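Local coordinates for protein transcriptional regulator (Actinomyces oris, PDB 5V8C) that acts as a LytR-Cps2A-Psr (LCP) family phosphotransferase that mediates glycosylation of a protein anchored to the cell wall, at residues M117-T122 and A222-L227; G106-H111 and Y281-K286; V134-R139 and I171-R176; R72-N77 and D84-T89. All blocks are in the same frame, centred on the assembly; numbering follows the deposited sequence.

Contact 1. Residues M117-T122 and A222-L227; sequences MAQFAT and AGNITL
Gln-119 lies flat along the backbone of Asn-224, and this pair carries most of the contact. The Gln-119 side chain passes the Asn-224 carbonyl group rather than meeting it with its end. Its CB is 3.4 Å from Asn-224 O, and its CD is 3.5 Å from Asn-224 C. CG sits beside the helix backbone N (chi1 -78°), and the chain runs on extended from there, which carries the amide across to the other segment. The amide end then lies over the peptide that joins Asn-224 to Ile-225. NE2 comes within 3.4 Å of Ile-225 N, but both atoms are donors, so they do not bond. The contact is therefore van der Waals packing of aliphatic carbons and an amide against a peptide group.

The Asn-224 side chain also meets the helix, where it crosses Thr-122 at about a right angle. Thr-122 CG2 touches Asn-224 OD1 at 3.4 Å. The Thr-122 hydroxyl is used elsewhere: OG1 donates to Ala-118 O, one turn back, over 2.8 Å. Asn-224 ND2 is held by Thr-220 O.

Helix 117-126 directly follows strand 111-115. Residues 222-227 link the end of helix 211-223 to strand 226-228, which runs antiparallel beside strand 111-115 in the central mixed sheet. On the segment's other side, Ile-225 and Leu-227 bond through their backbones to Ala-5 of edge strand 5-7.

Contact 2. Residues G106-H111 and Y281-K286; sequences GIPTTH and YGYSPK
Ile-107 sits over one face of the Tyr-283 ring, and this CH-pi contact is the main side-chain interaction. Ile-107 CB is 4.0 Å from the ring centroid and only 13° off the ring normal. The opposite face of the ring is met by the backbone carbonyl O of Tyr-281. Tyr-283 CG is anti to its own carbonyl carbon (chi1 -53°), which sets the ring against Ile-107 and Pro-108.

Apolar packing extends this contact. Pro-108 CD comes obliquely against the ring and reaches Tyr-283 CD1 at 3.5 Å. Beyond the segments the ring also touches Leu-57 and Arg-59 of strand 52-60.

The polar contacts are all weak and involve backbone. Gly-106 O accepts a long, bent bond from Ser-284 N at 3.4 Å. It also receives a CA-H...O contact from Tyr-283 CA at 3.3 Å. In return, Gly-106 CA approaches Ser-284 O at 3.4 Å. Gly-106 lies close against the backbone of Ser-284 and Pro-285, and its positive phi by itself favours glycine.

Both segments follow a helix. Gly-106 is the first residue to leave helix 94-105. Near the join, the disulfide Cys-102 to Cys-288 ties that helix to strand 288-289. Gly-282, also with positive phi, is the C-prime residue of a Schellman motif that ends helix 272-280.

Contact 3. Residues V134-R139 and I171-R176; sequences VPEPVR and ILRDGR
Glu-136 OE1 takes a short, nearly straight bond from Arg-173 NH1, 2.8 Å long with an N-H...O angle of 165°. The two charges make this a salt bridge. OE1 uses its syn lone pair and lies in the guanidinium plane, at its edge. The carboxylate itself is turned by 66° against that plane, and Glu-136 OE2 is also near NH1. The Arg-173 chain bends at chi2 (-75°), which brings the guanidinium back beside Leu-172 O of its own strand. NH1 there gives a second, weak bond to Leu-172 O, and Ile-171 CG2 lies above one guanidinium face.

A water joins the two backbones beside the salt bridge. It donates to Pro-137 O over 2.8 Å and accepts from Leu-172 N over 2.9 Å. The strands here stand too far apart for a direct backbone hydrogen bond; Pro-137 O and Leu-172 N are 4.4 Å apart. Strands 138-140 and 170-173 are the inner pair of a four-stranded antiparallel sheet. Strand 170-173 goes on into strand 176-178 through a type I' turn, Arg-173 to Arg-176.

Ile-171 packs against both the polar and the apolar side of the contact. Its CG1 comes 3.3 Å from Glu-136 OE1. Its CD1 reaches Val-138 CG1 at 3.6 Å, and lies equally close to Pro-137 O. With an alanine in place of Glu-136, Arg-173 would probably lose its partner across the strands and its guanidinium would be freer to turn. Val-138 also packs on Leu-145 and Leu-147 of strand 145-147, the next strand of the sheet.

Contact 4. Residues R72-N77 and D84-T89; sequences RDLTIN and DRLATT. With PO4 (phosphate ion), chain C.
Leu-74 O accepts from Leu-86 N at 2.9 Å, at the base of a beta hairpin formed by strands 75-77 and 83-85. Ile-76 and Asp-84 are its hydrogen-bonded pair, with bonds both ways. Thr-75 and Arg-85 form the non-hydrogen-bonded pair. Past the strands, Ala-87 N donates to Arg-72 O at 2.9 Å.

Apolar contacts gather on Leu-86. Its CD1 meets Leu-74 CD2 at 3.8 Å and Ile-76 CG1 at 3.7 Å. Ile-76 also packs on Ala-100 and Leu-105 of helix 94-105.

The charged contacts involve a phosphate ion, probably from the crystallisation liquor. Arg-72 and Arg-85 lie side by side and point the same way, their guanidinium planes 77° apart, with Arg-51 close to Arg-85. Such an arginine cluster is consistent with the pyrophosphate-lipid site of LCP enzymes. The Arg-85 chain bends at chi3 (-49°), bringing its guanidinium to the phosphate. Arg-85 NH2 reaches PO4 O2 at 3.3 Å, and Arg-72 NH2 reaches PO4 O3 at 3.5 Å; both bonds are weak. A leucine in place of Arg-85 would probably deprive the phosphate of the bond from NH2. Ala-87 CB lies over one face of the Arg-72 guanidinium, 3.4 Å from NH2.

Overall arrangement
Contacts 1 and 2 both reach into the central mixed sheet, through strands 226-228 and 111-115; their nearest atoms are about 7 Å apart. Contact 4 comes equally near to contact 2, and helix 94-105 lies between their segments in the chain. Contact 4 carries the bound phosphate. The cobalt ion, held by Ala-1, His-2 and His-219, is instead near contact 1, about 8 Å from the side chain of Asn-224. Contact 3 is remote: the centres of contacts 2 and 3 are about 40 Å apart, on opposite sides of the chain's centre. Along the chain, contact 3 nests inside contact 1, which nests inside contact 2, while contact 4 closes before any of them opens.

Contact 1. Residues M117-T122 and A222-L227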
loop_
_atom_site.group_PDB
_atom_site.type_symbol
_atom_site.label_atom_id
_atom_site.label_comp_id
_atom_site.label_asym_id
_atom_site.label_seq_id
_atom_site.Cartn_x
_atom_site.Cartn_y
_atom_site.Cartn_z
ATOM N N MET A 117 3.794 9.171 -7.731
ATOM C CA MET A 117 5.171 8.728 -7.974
ATOM C C MET A 117 6.232 9.707 -7.438
ATOM O O MET A 117 7.116 9.303 -6.684
ATOM C CB MET A 117 5.396 8.447 -9.469
ATOM C CG MET A 117 4.738 7.172 -9.956
ATOM S SD MET A 117 5.335 6.715 -11.610
ATOM C CE MET A 117 3.912 5.860 -12.239
ATOM N N ALA A 118 6.131 10.992 -7.810
ATOM C CA ALA A 118 7.051 12.028 -7.357
ATOM C C ALA A 118 6.927 12.245 -5.829
ATOM O O ALA A 118 7.940 12.443 -5.153
ATOM C CB ALA A 118 6.771 13.321 -8.098
ATOM N N GLN A 119 5.694 12.148 -5.290
ATOM C CA GLN A 119 5.425 12.279 -3.859
ATOM C C GLN A 119 6.106 11.142 -3.093
ATOM O O GLN A 119 6.844 11.410 -2.149
ATOM C CB GLN A 119 3.913 12.304 -3.586
ATOM C CG GLN A 119 3.242 13.640 -3.882
ATOM C CD GLN A 119 1.745 13.615 -3.661
ATOM O OE1 GLN A 119 1.096 12.569 -3.691
ATOM N NE2 GLN A 119 1.156 14.778 -3.464
ATOM N N PHE A 120 5.954 9.896 -3.573
ATOM C CA PHE A 120 6.598 8.715 -2.989
ATOM C C PHE A 120 8.119 8.846 -2.972
ATOM O O PHE A 120 8.729 8.658 -1.922
ATOM C CB PHE A 120 6.177 7.435 -3.734
ATOM C CG PHE A 120 6.634 6.143 -3.101
ATOM C CD1 PHE A 120 6.248 5.807 -1.808
ATOM C CD2 PHE A 120 7.432 5.252 -3.804
ATOM C CE1 PHE A 120 6.648 4.599 -1.233
ATOM C CE2 PHE A 120 7.817 4.037 -3.236
ATOM C CZ PHE A 120 7.409 3.712 -1.961
ATOM N N ALA A 121 8.728 9.210 -4.114
ATOM C CA ALA A 121 10.186 9.380 -4.211
ATOM C C ALA A 121 10.734 10.497 -3.301
ATOM O O ALA A 121 11.809 10.326 -2.721
ATOM C CB ALA A 121 10.600 9.611 -5.658
ATOM N N THR A 122 9.975 11.615 -3.152
ATOM C CA THR A 122 10.325 12.746 -2.276
ATOM C C THR A 122 10.313 12.288 -0.805
ATOM O O THR A 122 11.271 12.537 -0.072
ATOM C CB THR A 122 9.379 13.936 -2.528
ATOM O OG1 THR A 122 9.549 14.406 -3.864
ATOM C CG2 THR A 122 9.608 15.082 -1.568
ATOM N N ALA A 222 3.466 16.185 4.828
ATOM C CA ALA A 222 2.189 16.874 4.656
ATOM C C ALA A 222 2.053 17.494 3.267
ATOM O O ALA A 222 0.977 17.459 2.686
ATOM C CB ALA A 222 2.017 17.943 5.731
ATOM N N GLY A 223 3.150 18.016 2.732
ATOM C CA GLY A 223 3.161 18.644 1.416
ATOM C C GLY A 223 3.287 17.683 0.250
ATOM O O GLY A 223 3.195 18.111 -0.899
ATOM N N ASN A 224 3.527 16.388 0.520
ATOM C CA ASN A 224 3.681 15.373 -0.529
ATOM C C ASN A 224 2.698 14.237 -0.327
ATOM O O ASN A 224 3.066 13.071 -0.435
ATOM C CB ASN A 224 5.121 14.854 -0.582
ATOM C CG ASN A 224 6.082 15.840 -1.188
ATOM O OD1 ASN A 224 6.416 15.774 -2.380
ATOM N ND2 ASN A 224 6.529 16.793 -0.386
ATOM N N ILE A 225 1.435 14.598 -0.033
ATOM C CA ILE A 225 0.335 13.702 0.299
ATOM C C ILE A 225 -0.986 14.340 -0.089
ATOM O O ILE A 225 -1.151 15.558 0.012
ATOM C CB ILE A 225 0.394 13.413 1.840
ATOM C CG1 ILE A 225 1.308 12.208 2.178
ATOM C CG2 ILE A 225 -0.979 13.291 2.544
ATOM C CD1 ILE A 225 1.202 11.078 1.328
ATOM N N THR A 226 -1.950 13.499 -0.471
ATOM C CA THR A 226 -3.315 13.914 -0.727
ATOM C C THR A 226 -4.187 13.222 0.327
ATOM O O THR A 226 -4.013 12.032 0.585
ATOM C CB THR A 226 -3.704 13.631 -2.182
ATOM O OG1 THR A 226 -2.750 14.253 -3.042
ATOM C CG2 THR A 226 -5.092 14.133 -2.523
ATOM N N LEU A 227 -5.048 13.999 0.998
ATOM C CA LEU A 227 -5.953 13.541 2.052
ATOM C C LEU A 227 -7.390 13.839 1.667
ATOM O O LEU A 227 -7.651 14.871 1.036
ATOM C CB LEU A 227 -5.675 14.299 3.368
ATOM C CG LEU A 227 -4.407 13.979 4.142
ATOM C CD1 LEU A 227 -4.310 14.850 5.383
ATOM C CD2 LEU A 227 -4.324 12.494 4.506
#

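Contact 2. Residues G106-H111 and Y281-K286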
loop_
_atom_site.group_PDB
_atom_site.type_symbol
_atom_site.label_atom_id
_atom_site.label_comp_id
_atom_site.label_asym_id
_atom_site.label_seq_id
_atom_site.Cartn_x
_atom_site.Cartn_y
_atom_site.Cartn_z
ATOM N N GLY A 106 -15.795 -5.563 1.673
ATOM C CA GLY A 106 -16.446 -5.136 2.902
ATOM C C GLY A 106 -15.561 -4.279 3.773
ATOM O O GLY A 106 -15.725 -4.272 4.995
ATOM N N ILE A 107 -14.603 -3.555 3.165
ATOM C CA ILE A 107 -13.732 -2.709 3.962
ATOM C C ILE A 107 -14.271 -1.257 3.961
ATOM O O ILE A 107 -14.207 -0.560 2.942
ATOM C CB ILE A 107 -12.190 -2.852 3.667
ATOM C CG1 ILE A 107 -11.613 -1.702 2.822
ATOM C CG2 ILE A 107 -11.802 -4.210 3.081
ATOM C CD1 ILE A 107 -10.942 -0.640 3.673
ATOM N N PRO A 108 -14.840 -0.802 5.104
ATOM C CA PRO A 108 -15.336 0.580 5.178
ATOM C C PRO A 108 -14.207 1.552 5.538
ATOM O O PRO A 108 -13.743 1.593 6.680
ATOM C CB PRO A 108 -16.437 0.510 6.259
ATOM C CG PRO A 108 -16.299 -0.863 6.907
ATOM C CD PRO A 108 -15.030 -1.488 6.394
ATOM N N THR A 109 -13.756 2.321 4.544
ATOM C CA THR A 109 -12.679 3.292 4.687
ATOM C C THR A 109 -13.094 4.481 5.576
ATOM O O THR A 109 -14.089 5.149 5.312
ATOM C CB THR A 109 -12.169 3.692 3.300
ATOM O OG1 THR A 109 -11.638 2.528 2.676
ATOM C CG2 THR A 109 -11.101 4.766 3.345
ATOM N N THR A 110 -12.307 4.729 6.623
ATOM C CA THR A 110 -12.510 5.804 7.592
ATOM C C THR A 110 -11.692 7.047 7.187
ATOM O O THR A 110 -12.183 8.172 7.306
ATOM C CB THR A 110 -12.206 5.252 9.000
ATOM O OG1 THR A 110 -13.249 4.344 9.356
ATOM C CG2 THR A 110 -12.103 6.334 10.065
ATOM N N HIS A 111 -10.465 6.833 6.668
ATOM C CA HIS A 111 -9.561 7.900 6.239
ATOM C C HIS A 111 -8.876 7.537 4.918
ATOM O O HIS A 111 -8.770 6.357 4.588
ATOM C CB HIS A 111 -8.511 8.175 7.323
ATOM C CG HIS A 111 -9.090 8.536 8.650
ATOM N ND1 HIS A 111 -9.649 9.777 8.879
ATOM C CD2 HIS A 111 -9.176 7.803 9.783
ATOM C CE1 HIS A 111 -10.040 9.767 10.142
ATOM N NE2 HIS A 111 -9.785 8.595 10.724
ATOM N N TYR A 281 -10.759 -8.935 11.046
ATOM C CA TYR A 281 -10.730 -7.487 11.255
ATOM C C TYR A 281 -12.096 -6.805 11.030
ATOM O O TYR A 281 -12.168 -5.585 10.914
ATOM C CB TYR A 281 -9.613 -6.854 10.397
ATOM C CG TYR A 281 -8.263 -7.509 10.609
ATOM C CD1 TYR A 281 -7.512 -7.252 11.754
ATOM C CD2 TYR A 281 -7.761 -8.427 9.695
ATOM C CE1 TYR A 281 -6.298 -7.899 11.984
ATOM C CE2 TYR A 281 -6.546 -9.076 9.912
ATOM C CZ TYR A 281 -5.819 -8.810 11.059
ATOM O OH TYR A 281 -4.619 -9.446 11.270
ATOM N N GLY A 282 -13.164 -7.599 11.009
ATOM C CA GLY A 282 -14.541 -7.119 10.890
ATOM C C GLY A 282 -15.005 -6.630 9.531
ATOM O O GLY A 282 -15.983 -5.879 9.452
ATOM N N TYR A 283 -14.336 -7.067 8.450
ATOM C CA TYR A 283 -14.711 -6.672 7.094
ATOM C C TYR A 283 -15.538 -7.757 6.424
ATOM O O TYR A 283 -15.105 -8.911 6.366
ATOM C CB TYR A 283 -13.473 -6.379 6.230
ATOM C CG TYR A 283 -12.489 -5.389 6.816
ATOM C CD1 TYR A 283 -12.916 -4.158 7.309
ATOM C CD2 TYR A 283 -11.123 -5.637 6.785
ATOM C CE1 TYR A 283 -12.011 -3.222 7.801
ATOM C CE2 TYR A 283 -10.208 -4.707 7.270
ATOM C CZ TYR A 283 -10.654 -3.499 7.776
ATOM O OH TYR A 283 -9.749 -2.588 8.265
ATOM N N SER A 284 -16.718 -7.387 5.902
ATOM C CA SER A 284 -17.607 -8.297 5.186
ATOM C C SER A 284 -18.467 -7.487 4.209
ATOM O O SER A 284 -19.014 -6.456 4.616
ATOM C CB SER A 284 -18.486 -9.074 6.162
ATOM O OG SER A 284 -19.264 -10.050 5.489
ATOM N N PRO A 285 -18.570 -7.890 2.915
ATOM C CA PRO A 285 -19.376 -7.100 1.963
ATOM C C PRO A 285 -20.821 -6.863 2.401
ATOM O O PRO A 285 -21.327 -5.754 2.234
ATOM C CB PRO A 285 -19.288 -7.901 0.654
ATOM C CG PRO A 285 -18.837 -9.252 1.050
ATOM C CD PRO A 285 -17.980 -9.073 2.261
ATOM N N LYS A 286 -21.455 -7.883 3.016
ATOM C CA LYS A 286 -22.841 -7.840 3.496
ATOM C C LYS A 286 -23.115 -6.715 4.491
ATOM O O LYS A 286 -24.235 -6.212 4.536
ATOM C CB LYS A 286 -23.245 -9.189 4.112
#

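Contact 3. Residues V134-R139 and I171-R176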
loop_
_atom_site.group_PDB
_atom_site.type_symbol
_atom_site.label_atom_id
_atom_site.label_comp_id
_atom_site.label_asym_id
_atom_site.label_seq_id
_atom_site.Cartn_x
_atom_site.Cartn_y
_atom_site.Cartn_z
ATOM N N VAL A 134 18.220 -7.301 -1.515
ATOM C CA VAL A 134 18.017 -7.709 -2.908
ATOM C C VAL A 134 18.543 -9.132 -3.035
ATOM O O VAL A 134 19.698 -9.373 -2.688
ATOM C CB VAL A 134 18.747 -6.763 -3.864
ATOM N N PRO A 135 17.685 -10.111 -3.397
ATOM C CA PRO A 135 18.142 -11.509 -3.417
ATOM C C PRO A 135 19.085 -11.860 -4.556
ATOM O O PRO A 135 19.818 -12.841 -4.451
ATOM C CB PRO A 135 16.837 -12.309 -3.515
ATOM C CG PRO A 135 15.885 -11.398 -4.186
ATOM C CD PRO A 135 16.256 -10.003 -3.760
ATOM N N GLU A 136 19.035 -11.094 -5.650
ATOM C CA GLU A 136 19.800 -11.371 -6.869
ATOM C C GLU A 136 19.826 -10.119 -7.732
ATOM O O GLU A 136 18.876 -9.351 -7.646
ATOM C CB GLU A 136 19.047 -12.446 -7.664
ATOM C CG GLU A 136 19.870 -13.649 -8.051
ATOM C CD GLU A 136 19.075 -14.647 -8.870
ATOM O OE1 GLU A 136 17.996 -14.269 -9.387
ATOM O OE2 GLU A 136 19.529 -15.809 -8.987
ATOM N N PRO A 137 20.780 -9.953 -8.679
ATOM C CA PRO A 137 20.706 -8.788 -9.576
ATOM C C PRO A 137 19.395 -8.773 -10.364
ATOM O O PRO A 137 18.959 -9.815 -10.850
ATOM C CB PRO A 137 21.918 -8.970 -10.490
ATOM C CG PRO A 137 22.846 -9.848 -9.719
ATOM C CD PRO A 137 21.972 -10.774 -8.967
ATOM N N VAL A 138 18.713 -7.622 -10.378
ATOM C CA VAL A 138 17.438 -7.419 -11.070
ATOM C C VAL A 138 17.564 -6.224 -11.982
ATOM O O VAL A 138 18.210 -5.250 -11.621
ATOM C CB VAL A 138 16.237 -7.153 -10.115
ATOM C CG1 VAL A 138 15.058 -8.064 -10.424
ATOM C CG2 VAL A 138 16.624 -7.177 -8.638
ATOM N N ARG A 139 16.810 -6.221 -13.071
ATOM C CA ARG A 139 16.717 -5.059 -13.954
ATOM C C ARG A 139 15.317 -4.964 -14.549
ATOM O O ARG A 139 14.558 -5.943 -14.535
ATOM C CB ARG A 139 17.807 -5.053 -15.051
ATOM C CG ARG A 139 17.771 -6.274 -15.949
ATOM C CD ARG A 139 18.090 -5.952 -17.386
ATOM N NE ARG A 139 19.511 -5.674 -17.572
ATOM C CZ ARG A 139 20.171 -5.886 -18.706
ATOM N NH1 ARG A 139 19.546 -6.401 -19.761
ATOM N NH2 ARG A 139 21.465 -5.600 -18.789
ATOM N N ILE A 171 15.782 -11.145 -15.039
ATOM C CA ILE A 171 16.670 -11.754 -14.064
ATOM C C ILE A 171 17.777 -12.559 -14.761
ATOM O O ILE A 171 17.665 -12.845 -15.950
ATOM C CB ILE A 171 15.844 -12.542 -13.007
ATOM C CG1 ILE A 171 16.484 -12.438 -11.632
ATOM C CG2 ILE A 171 15.535 -13.985 -13.405
ATOM C CD1 ILE A 171 15.778 -11.552 -10.750
ATOM N N LEU A 172 18.877 -12.846 -14.050
ATOM C CA LEU A 172 20.008 -13.538 -14.651
ATOM C C LEU A 172 19.896 -15.065 -14.484
ATOM O O LEU A 172 20.059 -15.601 -13.376
ATOM C CB LEU A 172 21.312 -12.980 -14.053
ATOM C CG LEU A 172 22.552 -12.856 -14.931
ATOM C CD1 LEU A 172 23.227 -14.204 -15.130
ATOM C CD2 LEU A 172 22.286 -12.094 -16.242
ATOM N N ARG A 173 19.540 -15.752 -15.576
ATOM C CA ARG A 173 19.436 -17.213 -15.589
ATOM C C ARG A 173 20.246 -17.770 -16.754
ATOM O O ARG A 173 20.143 -17.262 -17.875
ATOM C CB ARG A 173 17.971 -17.678 -15.660
ATOM C CG ARG A 173 17.142 -17.378 -14.413
ATOM C CD ARG A 173 17.458 -18.296 -13.241
ATOM N NE ARG A 173 16.483 -18.138 -12.163
ATOM C CZ ARG A 173 16.582 -17.243 -11.186
ATOM N NH1 ARG A 173 17.626 -16.431 -11.129
ATOM N NH2 ARG A 173 15.641 -17.162 -10.255
ATOM N N ASP A 174 21.112 -18.754 -16.471
ATOM C CA ASP A 174 21.998 -19.368 -17.459
ATOM C C ASP A 174 22.798 -18.292 -18.230
ATOM O O ASP A 174 22.867 -18.313 -19.463
ATOM C CB ASP A 174 21.190 -20.295 -18.396
ATOM C CG ASP A 174 22.011 -21.292 -19.183
ATOM O OD1 ASP A 174 22.707 -22.117 -18.554
ATOM O OD2 ASP A 174 21.940 -21.263 -20.427
ATOM N N GLY A 175 23.325 -17.319 -17.489
ATOM C CA GLY A 175 24.103 -16.208 -18.039
ATOM C C GLY A 175 23.357 -15.256 -18.958
ATOM O O GLY A 175 23.979 -14.577 -19.779
ATOM N N ARG A 176 22.022 -15.197 -18.832
ATOM C CA ARG A 176 21.179 -14.391 -19.712
ATOM C C ARG A 176 20.099 -13.642 -18.970
ATOM O O ARG A 176 19.507 -14.165 -18.031
ATOM C CB ARG A 176 20.530 -15.280 -20.803
ATOM C CG ARG A 176 21.451 -15.639 -21.968
ATOM C CD ARG A 176 20.713 -16.442 -23.025
ATOM N NE ARG A 176 21.366 -17.723 -23.300
ATOM C CZ ARG A 176 21.044 -18.872 -22.710
ATOM N NH1 ARG A 176 20.065 -18.915 -21.814
ATOM N NH2 ARG A 176 21.699 -19.986 -23.012
HETATM O O HOH W 1 19.856 -12.386 -11.364
#

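Contact 4. Residues R72-N77 and D84-T89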
loop_
_atom_site.group_PDB
_atom_site.type_symbol
_atom_site.label_atom_id
_atom_site.label_comp_id
_atom_site.label_asym_id
_atom_site.label_seq_id
_atom_site.Cartn_x
_atom_site.Cartn_y
_atom_site.Cartn_z
ATOM N N ARG A 72 -2.837 -5.503 -6.336
ATOM C CA ARG A 72 -3.434 -4.642 -7.368
ATOM C C ARG A 72 -4.200 -5.403 -8.467
ATOM O O ARG A 72 -5.178 -4.886 -9.009
ATOM C CB ARG A 72 -2.362 -3.716 -7.983
ATOM C CG ARG A 72 -1.258 -4.455 -8.763
ATOM C CD ARG A 72 -0.221 -3.544 -9.414
ATOM N NE ARG A 72 -0.802 -2.607 -10.383
ATOM C CZ ARG A 72 -1.126 -2.919 -11.635
ATOM N NH1 ARG A 72 -0.966 -4.160 -12.080
ATOM N NH2 ARG A 72 -1.623 -1.996 -12.448
ATOM N N ASP A 73 -3.738 -6.619 -8.796
ATOM C CA ASP A 73 -4.317 -7.468 -9.839
ATOM C C ASP A 73 -5.566 -8.202 -9.359
ATOM O O ASP A 73 -6.284 -8.765 -10.175
ATOM C CB ASP A 73 -3.266 -8.445 -10.403
ATOM C CG ASP A 73 -2.430 -9.171 -9.355
ATOM O OD1 ASP A 73 -1.674 -8.490 -8.618
ATOM O OD2 ASP A 73 -2.477 -10.426 -9.318
ATOM N N LEU A 74 -5.855 -8.147 -8.043
ATOM C CA LEU A 74 -7.031 -8.794 -7.452
ATOM C C LEU A 74 -8.340 -8.206 -8.012
ATOM O O LEU A 74 -8.531 -6.994 -7.997
ATOM C CB LEU A 74 -6.972 -8.683 -5.917
ATOM C CG LEU A 74 -8.199 -9.133 -5.123
ATOM C CD1 LEU A 74 -8.179 -10.641 -4.865
ATOM C CD2 LEU A 74 -8.317 -8.356 -3.831
ATOM N N THR A 75 -9.216 -9.073 -8.529
ATOM C CA THR A 75 -10.506 -8.691 -9.105
ATOM C C THR A 75 -11.582 -8.853 -8.031
ATOM O O THR A 75 -11.564 -9.837 -7.292
ATOM C CB THR A 75 -10.786 -9.536 -10.356
ATOM O OG1 THR A 75 -9.619 -9.555 -11.180
ATOM C CG2 THR A 75 -11.978 -9.036 -11.154
ATOM N N ILE A 76 -12.474 -7.861 -7.907
ATOM C CA ILE A 76 -13.545 -7.851 -6.908
ATOM C C ILE A 76 -14.864 -7.302 -7.502
ATOM O O ILE A 76 -14.861 -6.796 -8.624
ATOM C CB ILE A 76 -13.120 -7.035 -5.648
ATOM C CG1 ILE A 76 -12.715 -5.593 -6.017
ATOM C CG2 ILE A 76 -12.035 -7.751 -4.829
ATOM C CD1 ILE A 76 -13.007 -4.563 -4.957
ATOM N N ASN A 77 -15.969 -7.347 -6.726
ATOM C CA ASN A 77 -17.242 -6.759 -7.140
ATOM C C ASN A 77 -17.179 -5.244 -6.889
ATOM O O ASN A 77 -17.381 -4.798 -5.756
ATOM C CB ASN A 77 -18.425 -7.411 -6.393
ATOM C CG ASN A 77 -19.808 -6.983 -6.856
ATOM O OD1 ASN A 77 -20.798 -7.118 -6.129
ATOM N ND2 ASN A 77 -19.928 -6.488 -8.082
ATOM N N ASP A 84 -14.124 -5.416 -11.426
ATOM C CA ASP A 84 -12.953 -4.630 -11.805
ATOM C C ASP A 84 -11.757 -5.101 -11.002
ATOM O O ASP A 84 -11.918 -5.575 -9.875
ATOM C CB ASP A 84 -13.154 -3.126 -11.515
ATOM C CG ASP A 84 -14.290 -2.393 -12.224
ATOM O OD1 ASP A 84 -14.868 -2.961 -13.189
ATOM O OD2 ASP A 84 -14.575 -1.228 -11.843
ATOM N N ARG A 85 -10.543 -4.904 -11.541
ATOM C CA ARG A 85 -9.331 -5.187 -10.788
ATOM C C ARG A 85 -9.059 -3.976 -9.901
ATOM O O ARG A 85 -9.356 -2.844 -10.300
ATOM C CB ARG A 85 -8.135 -5.437 -11.713
ATOM C CG ARG A 85 -8.162 -6.782 -12.421
ATOM C CD ARG A 85 -6.881 -7.019 -13.210
ATOM N NE ARG A 85 -6.548 -5.865 -14.045
ATOM C CZ ARG A 85 -5.322 -5.386 -14.200
ATOM N NH1 ARG A 85 -4.290 -5.980 -13.614
ATOM N NH2 ARG A 85 -5.112 -4.320 -14.962
ATOM N N LEU A 86 -8.499 -4.215 -8.703
ATOM C CA LEU A 86 -8.175 -3.180 -7.725
ATOM C C LEU A 86 -7.433 -1.978 -8.342
ATOM O O LEU A 86 -7.772 -0.833 -8.055
ATOM C CB LEU A 86 -7.355 -3.791 -6.579
ATOM C CG LEU A 86 -8.046 -3.927 -5.230
ATOM C CD1 LEU A 86 -9.159 -4.941 -5.290
ATOM C CD2 LEU A 86 -7.064 -4.362 -4.178
ATOM N N ALA A 87 -6.459 -2.240 -9.214
ATOM C CA ALA A 87 -5.672 -1.192 -9.865
ATOM C C ALA A 87 -6.520 -0.319 -10.799
ATOM O O ALA A 87 -6.276 0.881 -10.927
ATOM C CB ALA A 87 -4.522 -1.823 -10.640
ATOM N N THR A 88 -7.517 -0.932 -11.432
ATOM C CA THR A 88 -8.387 -0.310 -12.414
ATOM C C THR A 88 -9.476 0.547 -11.751
ATOM O O THR A 88 -9.884 1.548 -12.337
ATOM C CB THR A 88 -8.887 -1.396 -13.376
ATOM O OG1 THR A 88 -8.041 -1.362 -14.515
ATOM C CG2 THR A 88 -10.345 -1.235 -13.791
ATOM N N THR A 89 -9.895 0.206 -10.519
ATOM C CA THR A 89 -10.902 0.987 -9.784
ATOM C C THR A 89 -10.498 2.463 -9.562
ATOM O O THR A 89 -11.374 3.302 -9.360
ATOM C CB THR A 89 -11.278 0.309 -8.459
ATOM O OG1 THR A 89 -10.151 0.354 -7.588
ATOM C CG2 THR A 89 -11.766 -1.125 -8.639
HETATM P P PO4 C . -0.820 -3.594 -16.471
HETATM O O1 PO4 C . -1.322 -3.426 -17.981
HETATM O O2 PO4 C . -1.880 -4.484 -15.669
HETATM O O3 PO4 C . -0.714 -2.153 -15.783
HETATM O O4 PO4 C . 0.571 -4.284 -16.453
#